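Side-chain contacts in ATP-dependent 6-phosphofructokinase isozyme 2 (Escherichia coli, PDB 3UMO), which catalyses the ATP-dependent phosphorylation of D-fructose 6-phosphate to fructose 1,6-bisphosphate, the first committing step of glycolysis, and works as a homodimer: residues N43-I48 / E76-A81; F59-A64 / H68-L73; D203-A208 / G229-D234; Q210-S215 / K219-S224. All blocks are in the same frame, centred on the assembly; numbering follows the deposited sequence. Where two conformers were deposited one is given.

The four contacts form two pairs on opposite sides of the chain's centre. Interactions 1 and 2 touch: the N of Val78 lies 2.9 Å from the O of Leu73, and Val80 packs on both Phe59 and Leu73. Strands 80-84 and 55-61 are neighbours at one edge of the parallel sheet, with helices 40-50 and 63-75 packed on them; interaction 1 holds the substrate-binding Asn43, and Ile42 packs on Phe59. Interactions 3 and 4, with centres 8 Å apart, both use helix 204-214, interaction 3 against strand 230-233 and interaction 4 against its sheet neighbour 221-224. Both reach the same ATP, through Gly229 and Ser224 respectively. Interactions 1 and 4 have centres 27 Å apart and do not touch.

Interaction 1: residues N43-I48 / E76-A81; sequences NVARAI and ENVPVA
Arg46 sets CG beside its backbone N (chi1 -63°) and bends at chi3 (73°), which turns its guanidinium toward Glu76, whose chain runs extended beyond CG. The arginine grips the carboxylate side-on in a salt bridge, the two planes 22° apart. NE gives a short, nearly straight bond of 2.6 Å to the syn lone pair of Glu76 OE1, while NH2 reaches OE2 at 3.0 Å on a more bent path, tilted from both planes. On the helix itself, Arg46 NH1 bonds to Asn43 OD1 at 3.0 Å in the guanidinium plane, so three nitrogens fix the group's rotation. A leucine in place of Arg46 would probably leave the Glu76 carboxylate without its counter-charge and Asn43 freer to turn. Beside the salt bridge, Ala45 CB meets Val78 CG1 at 3.9 Å. Asn77 closes the preceding helix 63-75 with a Schellman motif, and the contact ties that helix-to-strand turn to substrate-binding helix 40-50 in the ribokinase-like fold.

Interaction 2: residues F59-A64 / H68-L73; sequences FPAGGA and HLVSLL
Phe59 and Leu69 point at one another across the gap, and so do Phe59 and Leu73, with the aromatic ring reaching from the strand into a group of branched side chains on helix 63-75. Its CE1 corner takes Leu69 CD2 at 3.6 Å, and Leu73 CD1 lies 3.7 Å from both CZ and CE2 of the ring. Val70 is the third helix partner, crossing the phenylalanine at a slant so that its CG2 stands 4.1 Å from both CE1 and CZ of Phe59. The same methyl lies 4.2 Å from Ala61 CB, two residues further along the strand. Phe59 holds CG between its backbone N and carbonyl carbon (chi1 60°), a crowded position that aims the ring at the helix. An alanine at Phe59 is likely to open a gap between strand and helix, leaving the methyls of Leu69, Val70 and Leu73 without the ring they pack on. At the start of the helix, His68 N bonds to Ala64 O at 3.0 Å, an ordinary turn of the helix backbone. Ile42 of helix 40-50 also packs on Phe59, Leu69 and Leu73, and Ala64 packs on Trp88 of the second subunit. Strand 59-61 and helix 68-73 run at 127° to each other, their axes 9.8 Å apart at closest, as the first two elements of the beta-alpha-beta crossover that leads on to strand 80-84.

Interaction 3: residues D203-A208 / G229-D234; sequences DDVRKA and GALGVD. With ATP (adenosine-5'-triphosphate), chain E.
The apolar contact is carried by Leu231, whose CD2 methyl lies against the backbone and the base of the side chain of Arg206: 3.7 Å from Arg206 CA and 4.0 Å from its CB. Leu231 holds CG anti to its backbone N (chi1 -175°), which extends the branch from the strand to the helix. The same methyl lies 4.4 Å from Val205 CG1, a looser touch at the neighbouring position on the helix. Arg206 uses its aliphatic base here, while its bends at chi2 and chi3 lead the guanidinium away from the strand. The polar contact is to the nucleotide: ATP O3' donates a hydrogen bond of 2.7 Å to Gly229 O, just before strand 230-233. Around the contact, Val233 packs on Ala209 and Val213 further along the helix, and Val205 packs on Pro245 of the third subunit. Dispersion and burial of a leucine methyl thus join helix to strand, while the directional bond at Gly229, an experimentally established ATP-binding residue, is left to fix the ribose hydroxyl.

Interaction 4: residues Q210-S215 / K219-S224; sequences QEIVNS and KRVVVS. With ATP (adenosine-5'-triphosphate), chain E.
Strand 221-224 ends in the ATP pocket, and its opposite end packs against helix 204-214 through Val221. The CG2 methyl of Val221 meets two helix residues in succession: Ile212 CG2 at 3.7 Å and Val213 CG2 at 3.8 Å. Ile212 stands roughly perpendicular to the valine, whereas Val213 and Val221 lie alongside, pointing opposite ways. With CG1 of Val221 anti to the backbone N (chi1 173°), CG2 falls beside that N and does the touching. Val213 also rests CG1 on the backbone of Lys219, 4.0 Å from its O, while the lysine side chain leads away to a salt bridge with Glu182. The strand is the first of the antiparallel sheet 221-224, 230-233, 238-241, and its other side bonds to the backbone of Val184; Val213 bridges to the middle strand as well by packing on Val233. Ile212 has Leu191 and Leu194 of helix 188-195 as further apolar neighbours. Three residues on, Ser215 OG donates to Ile212 O at 2.9 Å, from above the carbonyl plane. At the pocket end, Ser224 OG lies 2.8 Å from ATP O2A and 3.1 Å from ATP O3A, and its one proton may go to either oxygen. Ser224 holds OG between its backbone N and carbonyl carbon (chi1 65°), facing the alpha-phosphate, and Lys185 NZ hydrogen-bonds both to this hydroxyl and to the nucleotide.

Interaction 1: residues N43-I48 / E76-A81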
loop_
_atom_site.group_PDB
_atom_site.type_symbol
_atom_site.label_atom_id
_atom_site.label_comp_id
_atom_site.label_asym_id
_atom_site.label_seq_id
_atom_site.Cartn_x
_atom_site.Cartn_y
_atom_site.Cartn_z
ATOM N N ASN A 43 0.518 -0.625 30.087
ATOM C CA ASN A 43 -0.836 -0.742 29.567
ATOM C C ASN A 43 -1.708 -1.690 30.382
ATOM O O ASN A 43 -2.904 -1.465 30.514
ATOM C CB ASN A 43 -0.825 -1.108 28.082
ATOM C CG ASN A 43 -0.568 0.095 27.202
ATOM O OD1 ASN A 43 -1.014 1.200 27.508
ATOM N ND2 ASN A 43 0.153 -0.110 26.106
ATOM N N VAL A 44 -1.106 -2.739 30.937
ATOM C CA VAL A 44 -1.823 -3.620 31.850
ATOM C C VAL A 44 -2.324 -2.812 33.050
ATOM O O VAL A 44 -3.481 -2.946 33.465
ATOM C CB VAL A 44 -0.938 -4.799 32.314
ATOM C CG1 VAL A 44 -1.607 -5.567 33.456
ATOM C CG2 VAL A 44 -0.670 -5.731 31.149
ATOM N N ALA A 45 -1.461 -1.946 33.582
ATOM C CA ALA A 45 -1.836 -1.103 34.719
ATOM C C ALA A 45 -2.958 -0.124 34.355
ATOM O O ALA A 45 -3.870 0.126 35.155
ATOM C CB ALA A 45 -0.625 -0.353 35.259
ATOM N N ARG A 46 -2.893 0.433 33.150
ATOM C CA ARG A 46 -3.936 1.349 32.689
ATOM C C ARG A 46 -5.273 0.626 32.510
ATOM O O ARG A 46 -6.328 1.143 32.898
ATOM C CB ARG A 46 -3.512 2.045 31.396
ATOM C CG ARG A 46 -2.275 2.925 31.557
ATOM C CD ARG A 46 -1.799 3.466 30.216
ATOM N NE ARG A 46 -2.681 4.508 29.697
ATOM C CZ ARG A 46 -3.075 4.589 28.430
ATOM N NH1 ARG A 46 -2.670 3.688 27.549
ATOM N NH2 ARG A 46 -3.878 5.575 28.043
ATOM N N ALA A 47 -5.227 -0.577 31.945
ATOM C CA ALA A 47 -6.442 -1.379 31.759
ATOM C C ALA A 47 -7.062 -1.712 33.104
ATOM O O ALA A 47 -8.288 -1.682 33.271
ATOM C CB ALA A 47 -6.132 -2.662 30.986
ATOM N N ILE A 48 -6.211 -2.023 34.076
ATOM C CA ILE A 48 -6.696 -2.355 35.406
ATOM C C ILE A 48 -7.424 -1.161 36.019
ATOM O O ILE A 48 -8.485 -1.317 36.624
ATOM C CB ILE A 48 -5.553 -2.861 36.309
ATOM C CG1 ILE A 48 -5.234 -4.315 35.943
ATOM C CG2 ILE A 48 -5.930 -2.730 37.780
ATOM C CD1 ILE A 48 -3.952 -4.869 36.584
ATOM N N GLU A 76 -3.531 10.099 34.693
ATOM C CA GLU A 76 -4.464 8.984 34.563
ATOM C C GLU A 76 -4.669 8.278 35.897
ATOM O O GLU A 76 -5.380 7.276 35.974
ATOM C CB GLU A 76 -3.979 7.996 33.501
ATOM C CG GLU A 76 -3.958 8.589 32.105
ATOM C CD GLU A 76 -3.582 7.579 31.043
ATOM O OE1 GLU A 76 -3.220 6.437 31.405
ATOM O OE2 GLU A 76 -3.653 7.930 29.846
ATOM N N ASN A 77 -4.039 8.816 36.938
ATOM C CA ASN A 77 -4.125 8.265 38.291
ATOM C C ASN A 77 -3.636 6.823 38.402
ATOM O O ASN A 77 -4.152 6.040 39.200
ATOM C CB ASN A 77 -5.541 8.413 38.857
ATOM C CG ASN A 77 -5.906 9.859 39.131
ATOM O OD1 ASN A 77 -5.113 10.617 39.693
ATOM N ND2 ASN A 77 -7.110 10.254 38.725
ATOM N N VAL A 78 -2.635 6.486 37.596
ATOM C CA VAL A 78 -1.965 5.196 37.690
ATOM C C VAL A 78 -0.715 5.372 38.545
ATOM O O VAL A 78 0.188 6.129 38.178
ATOM C CB VAL A 78 -1.561 4.679 36.296
ATOM C CG1 VAL A 78 -0.786 3.367 36.411
ATOM C CG2 VAL A 78 -2.794 4.517 35.412
ATOM N N PRO A 79 -0.662 4.692 39.701
ATOM C CA PRO A 79 0.520 4.808 40.561
ATOM C C PRO A 79 1.742 4.215 39.880
ATOM O O PRO A 79 1.627 3.214 39.169
ATOM C CB PRO A 79 0.141 3.988 41.800
ATOM C CG PRO A 79 -0.931 3.064 41.339
ATOM C CD PRO A 79 -1.684 3.800 40.274
ATOM N N VAL A 80 2.901 4.836 40.078
ATOM C CA VAL A 80 4.128 4.324 39.480
ATOM C C VAL A 80 5.262 4.210 40.484
ATOM O O VAL A 80 5.205 4.756 41.584
ATOM C CB VAL A 80 4.623 5.198 38.311
ATOM C CG1 VAL A 80 3.507 5.435 37.297
ATOM C CG2 VAL A 80 5.184 6.516 38.832
ATOM N N ALA A 81 6.295 3.483 40.086
ATOM C CA ALA A 81 7.529 3.408 40.846
ATOM C C ALA A 81 8.611 3.322 39.793
ATOM O O ALA A 81 8.700 2.343 39.058
ATOM C CB ALA A 81 7.546 2.176 41.736
#

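Interaction 2: residues F59-A64 / H68-L73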
loop_
_atom_site.group_PDB
_atom_site.type_symbol
_atom_site.label_atom_id
_atom_site.label_comp_id
_atom_site.label_asym_id
_atom_site.label_seq_id
_atom_site.Cartn_x
_atom_site.Cartn_y
_atom_site.Cartn_z
ATOM N N PHE A 59 8.876 0.830 36.161
ATOM C CA PHE A 59 9.573 0.965 34.879
ATOM C C PHE A 59 10.721 1.970 34.941
ATOM O O PHE A 59 10.719 2.872 35.782
ATOM C CB PHE A 59 8.594 1.350 33.750
ATOM C CG PHE A 59 7.871 2.650 33.981
ATOM C CD1 PHE A 59 8.389 3.845 33.496
ATOM C CD2 PHE A 59 6.660 2.675 34.667
ATOM C CE1 PHE A 59 7.723 5.051 33.705
ATOM C CE2 PHE A 59 5.984 3.875 34.881
ATOM C CZ PHE A 59 6.517 5.066 34.398
ATOM N N PRO A 60 11.712 1.810 34.048
ATOM C CA PRO A 60 12.770 2.813 33.916
ATOM C C PRO A 60 12.269 3.991 33.093
ATOM O O PRO A 60 11.550 3.800 32.105
ATOM C CB PRO A 60 13.861 2.067 33.143
ATOM C CG PRO A 60 13.106 1.075 32.303
ATOM C CD PRO A 60 11.920 0.659 33.145
ATOM N N ALA A 61 12.645 5.195 33.499
ATOM C CA ALA A 61 12.295 6.391 32.750
ATOM C C ALA A 61 13.530 7.272 32.612
ATOM O O ALA A 61 14.302 7.429 33.560
ATOM C CB ALA A 61 11.183 7.144 33.454
ATOM N N GLY A 62 13.711 7.853 31.431
ATOM C CA GLY A 62 14.880 8.675 31.177
ATOM C C GLY A 62 14.577 9.898 30.337
ATOM O O GLY A 62 13.791 9.839 29.390
ATOM N N GLY A 63 15.205 11.015 30.691
ATOM C CA GLY A 63 15.068 12.237 29.922
ATOM C C GLY A 63 13.694 12.868 29.995
ATOM O O GLY A 63 12.842 12.457 30.790
ATOM N N ALA A 64 13.480 13.872 29.151
ATOM C CA ALA A 64 12.226 14.617 29.132
ATOM C C ALA A 64 11.067 13.760 28.640
ATOM O O ALA A 64 9.921 13.978 29.025
ATOM C CB ALA A 64 12.367 15.862 28.272
ATOM N N HIS A 68 7.649 12.979 30.735
ATOM C CA HIS A 68 6.313 13.152 30.187
ATOM C C HIS A 68 5.502 11.878 30.356
ATOM O O HIS A 68 4.310 11.927 30.653
ATOM C CB HIS A 68 6.364 13.565 28.715
ATOM C CG HIS A 68 5.086 14.166 28.220
ATOM N ND1 HIS A 68 4.464 15.212 28.862
ATOM C CD2 HIS A 68 4.305 13.857 27.157
ATOM C CE1 HIS A 68 3.359 15.531 28.213
ATOM N NE2 HIS A 68 3.238 14.723 27.175
ATOM N N LEU A 69 6.156 10.736 30.156
ATOM C CA LEU A 69 5.527 9.438 30.386
ATOM C C LEU A 69 4.994 9.339 31.818
ATOM O O LEU A 69 3.844 8.939 32.045
ATOM C CB LEU A 69 6.532 8.308 30.116
ATOM C CG LEU A 69 6.088 6.880 30.459
ATOM C CD1 LEU A 69 4.863 6.502 29.649
ATOM C CD2 LEU A 69 7.214 5.883 30.207
ATOM N N VAL A 70 5.834 9.717 32.777
ATOM C CA VAL A 70 5.460 9.700 34.187
ATOM C C VAL A 70 4.294 10.648 34.454
ATOM O O VAL A 70 3.365 10.321 35.201
ATOM C CB VAL A 70 6.662 10.074 35.075
ATOM C CG1 VAL A 70 6.234 10.272 36.525
ATOM C CG2 VAL A 70 7.733 8.988 34.978
ATOM N N SER A 71 4.341 11.816 33.825
ATOM C CA SER A 71 3.298 12.824 34.000
ATOM C C SER A 71 1.952 12.373 33.434
ATOM O O SER A 71 0.898 12.666 34.006
ATOM C CB SER A 71 3.722 14.145 33.358
ATOM O OG SER A 71 2.644 15.065 33.328
ATOM N N LEU A 72 1.990 11.675 32.302
ATOM C CA LEU A 72 0.770 11.176 31.680
ATOM C C LEU A 72 0.093 10.157 32.579
ATOM O O LEU A 72 -1.131 10.146 32.700
ATOM C CB LEU A 72 1.069 10.555 30.315
ATOM C CG LEU A 72 1.382 11.547 29.194
ATOM C CD1 LEU A 72 1.782 10.811 27.928
ATOM C CD2 LEU A 72 0.186 12.462 28.935
ATOM N N LEU A 73 0.893 9.299 33.210
ATOM C CA LEU A 73 0.349 8.271 34.094
ATOM C C LEU A 73 -0.226 8.890 35.363
ATOM O O LEU A 73 -1.232 8.410 35.894
ATOM C CB LEU A 73 1.409 7.213 34.419
ATOM C CG LEU A 73 1.752 6.339 33.210
ATOM C CD1 LEU A 73 2.985 5.479 33.475
ATOM C CD2 LEU A 73 0.560 5.469 32.837
#

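Interaction 3: residues D203-A208 / G229-D234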
loop_
_atom_site.group_PDB
_atom_site.type_symbol
_atom_site.label_atom_id
_atom_site.label_comp_id
_atom_site.label_asym_id
_atom_site.label_seq_id
_atom_site.Cartn_x
_atom_site.Cartn_y
_atom_site.Cartn_z
ATOM N N ASP A 203 -5.720 -29.761 17.248
ATOM C CA ASP A 203 -5.452 -29.896 18.682
ATOM C C ASP A 203 -4.085 -29.387 19.143
ATOM O O ASP A 203 -3.757 -29.501 20.326
ATOM C CB ASP A 203 -5.601 -31.357 19.109
ATOM C CG ASP A 203 -6.853 -31.598 19.920
ATOM O OD1 ASP A 203 -6.819 -31.349 21.143
ATOM O OD2 ASP A 203 -7.868 -32.034 19.339
ATOM N N ASP A 204 -3.290 -28.835 18.227
ATOM C CA ASP A 204 -1.910 -28.462 18.555
ATOM C C ASP A 204 -1.787 -27.396 19.644
ATOM O O ASP A 204 -0.929 -27.517 20.521
ATOM C CB ASP A 204 -1.121 -28.043 17.306
ATOM C CG ASP A 204 -0.656 -29.224 16.481
ATOM O OD1 ASP A 204 -0.139 -28.988 15.365
ATOM O OD2 ASP A 204 -0.805 -30.385 16.935
ATOM N N VAL A 205 -2.631 -26.363 19.588
ATOM C CA VAL A 205 -2.594 -25.295 20.582
ATOM C C VAL A 205 -2.895 -25.829 21.976
ATOM O O VAL A 205 -2.166 -25.541 22.923
ATOM C CB VAL A 205 -3.558 -24.143 20.226
ATOM C CG1 VAL A 205 -3.793 -23.243 21.436
ATOM C CG2 VAL A 205 -2.994 -23.333 19.058
ATOM N N ARG A 206 -3.955 -26.626 22.096
ATOM C CA ARG A 206 -4.324 -27.195 23.391
ATOM C C ARG A 206 -3.222 -28.086 23.947
ATOM O O ARG A 206 -2.856 -27.984 25.118
ATOM C CB ARG A 206 -5.618 -28.004 23.289
ATOM C CG ARG A 206 -6.200 -28.386 24.648
ATOM C CD ARG A 206 -6.938 -29.709 24.593
ATOM N NE ARG A 206 -6.016 -30.837 24.699
ATOM C CZ ARG A 206 -6.154 -31.982 24.039
ATOM N NH1 ARG A 206 -7.175 -32.154 23.212
ATOM N NH2 ARG A 206 -5.265 -32.953 24.203
ATOM N N LYS A 207 -2.697 -28.967 23.106
ATOM C CA LYS A 207 -1.628 -29.865 23.525
ATOM C C LYS A 207 -0.389 -29.106 23.986
ATOM O O LYS A 207 0.202 -29.443 25.008
ATOM C CB LYS A 207 -1.282 -30.849 22.412
ATOM C CG LYS A 207 -2.311 -31.953 22.271
ATOM C CD LYS A 207 -2.062 -32.816 21.050
ATOM C CE LYS A 207 -3.190 -33.824 20.887
ATOM N NZ LYS A 207 -3.162 -34.502 19.561
ATOM N N ALA A 208 -0.005 -28.081 23.234
ATOM C CA ALA A 208 1.137 -27.251 23.610
ATOM C C ALA A 208 0.913 -26.567 24.956
ATOM O O ALA A 208 1.812 -26.520 25.795
ATOM C CB ALA A 208 1.418 -26.216 22.529
ATOM N N GLY A 229 -11.051 -15.719 20.597
ATOM C CA GLY A 229 -11.105 -15.681 22.046
ATOM C C GLY A 229 -9.856 -16.234 22.701
ATOM O O GLY A 229 -8.748 -15.770 22.449
ATOM N N ALA A 230 -10.028 -17.229 23.561
ATOM C CA ALA A 230 -8.872 -17.775 24.255
ATOM C C ALA A 230 -9.092 -19.199 24.725
ATOM O O ALA A 230 -10.225 -19.646 24.939
ATOM C CB ALA A 230 -8.471 -16.876 25.424
ATOM N N LEU A 231 -7.983 -19.911 24.885
ATOM C CA LEU A 231 -8.019 -21.245 25.471
ATOM C C LEU A 231 -7.237 -21.208 26.780
ATOM O O LEU A 231 -6.048 -20.877 26.797
ATOM C CB LEU A 231 -7.407 -22.265 24.516
ATOM C CG LEU A 231 -7.506 -23.720 24.981
ATOM C CD1 LEU A 231 -8.516 -24.469 24.131
ATOM C CD2 LEU A 231 -6.151 -24.390 24.931
ATOM N N GLY A 232 -7.910 -21.541 27.878
ATOM C CA GLY A 232 -7.290 -21.528 29.189
ATOM C C GLY A 232 -7.059 -22.942 29.682
ATOM O O GLY A 232 -7.953 -23.788 29.613
ATOM N N VAL A 233 -5.850 -23.201 30.169
ATOM C CA VAL A 233 -5.482 -24.536 30.628
ATOM C C VAL A 233 -4.954 -24.512 32.064
ATOM O O VAL A 233 -4.176 -23.624 32.432
ATOM C CB VAL A 233 -4.451 -25.185 29.671
ATOM C CG1 VAL A 233 -3.889 -26.465 30.255
ATOM C CG2 VAL A 233 -5.091 -25.461 28.319
ATOM N N ASP A 234 -5.413 -25.485 32.855
ATOM C CA ASP A 234 -5.021 -25.695 34.241
ATOM C C ASP A 234 -4.460 -27.099 34.357
ATOM O O ASP A 234 -4.393 -27.831 33.371
ATOM C CB ASP A 234 -6.258 -25.656 35.138
ATOM C CG ASP A 234 -6.301 -24.441 36.018
ATOM O OD1 ASP A 234 -5.262 -23.758 36.142
ATOM O OD2 ASP A 234 -7.377 -24.177 36.592
HETATM P PG ATP E . -1.719 -7.697 21.360
HETATM O O1G ATP E . -0.583 -7.799 22.316
HETATM O O2G ATP E . -2.434 -6.403 21.740
HETATM O O3G ATP E . -1.293 -7.681 19.932
HETATM P PB ATP E . -2.347 -10.355 21.606
HETATM O O1B ATP E . -1.836 -10.782 20.196
HETATM O O2B ATP E . -1.381 -10.705 22.757
HETATM O O3B ATP E . -2.764 -8.816 21.644
HETATM P PA ATP E . -4.985 -11.401 21.126
HETATM O O1A ATP E . -4.843 -10.909 19.716
HETATM O O2A ATP E . -5.361 -12.881 21.219
HETATM O O3A ATP E . -3.689 -11.138 21.939
HETATM O "O5'" ATP E . -6.084 -10.472 21.847
HETATM C "C5'" ATP E . -6.540 -10.815 23.111
HETATM C "C4'" ATP E . -7.988 -10.896 23.299
HETATM O "O4'" ATP E . -8.584 -9.724 22.701
HETATM C "C3'" ATP E . -8.594 -12.010 22.553
HETATM O "O3'" ATP E . -8.529 -13.192 23.257
HETATM C "C2'" ATP E . -9.971 -11.539 22.329
HETATM O "O2'" ATP E . -10.692 -11.618 23.491
HETATM C "C1'" ATP E . -9.755 -10.108 22.019
HETATM N N9 ATP E . -9.599 -9.884 20.583
HETATM C C8 ATP E . -8.436 -9.741 19.921
HETATM N N7 ATP E . -8.729 -9.556 18.610
HETATM C C5 ATP E . -10.068 -9.583 18.449
HETATM C C6 ATP E . -10.915 -9.442 17.345
HETATM N N6 ATP E . -10.366 -9.212 15.967
HETATM N N1 ATP E . -12.243 -9.524 17.541
HETATM C C2 ATP E . -12.757 -9.733 18.765
HETATM N N3 ATP E . -11.970 -9.866 19.836
HETATM C C4 ATP E . -10.633 -9.793 19.710
#

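Interaction 4: residues Q210-S215 / K219-S224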
loop_
_atom_site.group_PDB
_atom_site.type_symbol
_atom_site.label_atom_id
_atom_site.label_comp_id
_atom_site.label_asym_id
_atom_site.label_seq_id
_atom_site.Cartn_x
_atom_site.Cartn_y
_atom_site.Cartn_z
ATOM N N GLN A 210 -1.091 -27.554 27.362
ATOM C CA GLN A 210 -1.080 -28.568 28.407
ATOM C C GLN A 210 0.345 -29.015 28.721
ATOM O O GLN A 210 0.657 -29.315 29.872
ATOM C CB GLN A 210 -1.949 -29.768 28.030
ATOM C CG GLN A 210 -2.316 -30.652 29.218
ATOM C CD GLN A 210 -3.229 -29.948 30.209
ATOM O OE1 GLN A 210 -4.338 -29.538 29.865
ATOM N NE2 GLN A 210 -2.763 -29.799 31.446
ATOM N N GLU A 211 1.202 -29.033 27.704
ATOM C CA GLU A 211 2.602 -29.429 27.848
ATOM C C GLU A 211 3.322 -28.502 28.828
ATOM O O GLU A 211 4.112 -28.948 29.669
ATOM C CB GLU A 211 3.274 -29.375 26.474
ATOM C CG GLU A 211 4.639 -30.022 26.368
ATOM C CD GLU A 211 5.283 -29.785 25.008
ATOM O OE1 GLU A 211 4.568 -29.848 23.983
ATOM O OE2 GLU A 211 6.505 -29.521 24.970
ATOM N N ILE A 212 3.039 -27.208 28.716
ATOM C CA ILE A 212 3.640 -26.204 29.593
ATOM C C ILE A 212 3.157 -26.355 31.039
ATOM O O ILE A 212 3.936 -26.210 31.983
ATOM C CB ILE A 212 3.338 -24.784 29.083
ATOM C CG1 ILE A 212 3.972 -24.581 27.705
ATOM C CG2 ILE A 212 3.844 -23.732 30.063
ATOM C CD1 ILE A 212 3.506 -23.320 27.007
ATOM N N VAL A 213 1.870 -26.638 31.209
ATOM C CA VAL A 213 1.321 -26.846 32.542
ATOM C C VAL A 213 1.897 -28.126 33.141
ATOM O O VAL A 213 2.409 -28.116 34.259
ATOM C CB VAL A 213 -0.216 -26.911 32.525
ATOM C CG1 VAL A 213 -0.758 -27.253 33.908
ATOM C CG2 VAL A 213 -0.787 -25.584 32.037
ATOM N N ASN A 214 1.830 -29.215 32.380
ATOM C CA ASN A 214 2.363 -30.502 32.823
ATOM C C ASN A 214 3.846 -30.466 33.198
ATOM O O ASN A 214 4.273 -31.153 34.131
ATOM C CB ASN A 214 2.112 -31.587 31.769
ATOM C CG ASN A 214 0.643 -31.956 31.642
ATOM O OD1 ASN A 214 -0.173 -31.617 32.504
ATOM N ND2 ASN A 214 0.300 -32.664 30.569
ATOM N N SER A 215 4.626 -29.661 32.482
ATOM C CA SER A 215 6.063 -29.578 32.735
ATOM C C SER A 215 6.381 -28.791 34.008
ATOM O O SER A 215 7.515 -28.817 34.495
ATOM C CB SER A 215 6.790 -28.956 31.544
ATOM O OG SER A 215 6.463 -27.583 31.410
ATOM N N LYS A 219 1.467 -22.481 36.091
ATOM C CA LYS A 219 0.278 -23.054 36.719
ATOM C C LYS A 219 -0.912 -22.948 35.777
ATOM O O LYS A 219 -1.735 -23.858 35.680
ATOM C CB LYS A 219 -0.032 -22.342 38.038
ATOM C CG LYS A 219 1.021 -22.573 39.129
ATOM C CD LYS A 219 0.531 -22.062 40.484
ATOM C CE LYS A 219 1.550 -22.302 41.594
ATOM N NZ LYS A 219 2.708 -21.372 41.507
ATOM N N ARG A 220 -0.986 -21.821 35.082
ATOM C CA ARG A 220 -2.063 -21.551 34.146
ATOM C C ARG A 220 -1.493 -21.002 32.848
ATOM O O ARG A 220 -0.611 -20.142 32.863
ATOM C CB ARG A 220 -3.029 -20.529 34.739
ATOM C CG ARG A 220 -3.505 -20.860 36.149
ATOM C CD ARG A 220 -4.247 -19.675 36.754
ATOM N NE ARG A 220 -4.535 -19.885 38.171
ATOM C CZ ARG A 220 -3.656 -19.690 39.149
ATOM N NH1 ARG A 220 -2.423 -19.281 38.872
ATOM N NH2 ARG A 220 -4.008 -19.908 40.408
ATOM N N VAL A 221 -1.999 -21.507 31.731
ATOM C CA VAL A 221 -1.619 -21.005 30.421
ATOM C C VAL A 221 -2.890 -20.569 29.717
ATOM O O VAL A 221 -3.823 -21.359 29.550
ATOM C CB VAL A 221 -0.905 -22.079 29.575
ATOM C CG1 VAL A 221 -0.677 -21.571 28.147
ATOM C CG2 VAL A 221 0.413 -22.471 30.221
ATOM N N VAL A 222 -2.948 -19.306 29.335
ATOM C CA VAL A 222 -4.069 -18.849 28.538
ATOM C C VAL A 222 -3.542 -18.464 27.169
ATOM O O VAL A 222 -2.826 -17.474 27.032
ATOM C CB VAL A 222 -4.797 -17.663 29.202
ATOM C CG1 VAL A 222 -5.926 -17.150 28.304
ATOM C CG2 VAL A 222 -5.350 -18.091 30.554
ATOM N N VAL A 223 -3.871 -19.266 26.163
ATOM C CA VAL A 223 -3.469 -18.945 24.805
ATOM C C VAL A 223 -4.536 -18.050 24.192
ATOM O O VAL A 223 -5.673 -18.471 23.982
ATOM C CB VAL A 223 -3.318 -20.194 23.933
ATOM C CG1 VAL A 223 -2.704 -19.810 22.588
ATOM C CG2 VAL A 223 -2.454 -21.231 24.637
ATOM N N SER A 224 -4.177 -16.807 23.904
ATOM C CA SER A 224 -5.161 -15.906 23.313
ATOM C C SER A 224 -5.166 -16.080 21.789
ATOM O O SER A 224 -4.119 -16.269 21.158
ATOM C CB SER A 224 -4.935 -14.460 23.758
ATOM O OG SER A 224 -3.705 -13.918 23.284
HETATM P PG ATP E . -1.719 -7.697 21.360
HETATM O O1G ATP E . -0.583 -7.799 22.316
HETATM O O2G ATP E . -2.434 -6.403 21.740
HETATM O O3G ATP E . -1.293 -7.681 19.932
HETATM P PB ATP E . -2.347 -10.355 21.606
HETATM O O1B ATP E . -1.836 -10.782 20.196
HETATM O O2B ATP E . -1.381 -10.705 22.757
HETATM O O3B ATP E . -2.764 -8.816 21.644
HETATM P PA ATP E . -4.985 -11.401 21.126
HETATM O O1A ATP E . -4.843 -10.909 19.716
HETATM O O2A ATP E . -5.361 -12.881 21.219
HETATM O O3A ATP E . -3.689 -11.138 21.939
HETATM O "O5'" ATP E . -6.084 -10.472 21.847
HETATM C "C5'" ATP E . -6.540 -10.815 23.111
HETATM C "C4'" ATP E . -7.988 -10.896 23.299
HETATM O "O4'" ATP E . -8.584 -9.724 22.701
HETATM C "C3'" ATP E . -8.594 -12.010 22.553
HETATM O "O3'" ATP E . -8.529 -13.192 23.257
HETATM C "C2'" ATP E . -9.971 -11.539 22.329
HETATM O "O2'" ATP E . -10.692 -11.618 23.491
HETATM C "C1'" ATP E . -9.755 -10.108 22.019
HETATM N N9 ATP E . -9.599 -9.884 20.583
HETATM C C8 ATP E . -8.436 -9.741 19.921
HETATM N N7 ATP E . -8.729 -9.556 18.610
HETATM C C5 ATP E . -10.068 -9.583 18.449
HETATM C C6 ATP E . -10.915 -9.442 17.345
HETATM N N6 ATP E . -10.366 -9.212 15.967
HETATM N N1 ATP E . -12.243 -9.524 17.541
HETATM C C2 ATP E . -12.757 -9.733 18.765
HETATM N N3 ATP E . -11.970 -9.866 19.836
HETATM C C4 ATP E . -10.633 -9.793 19.710
#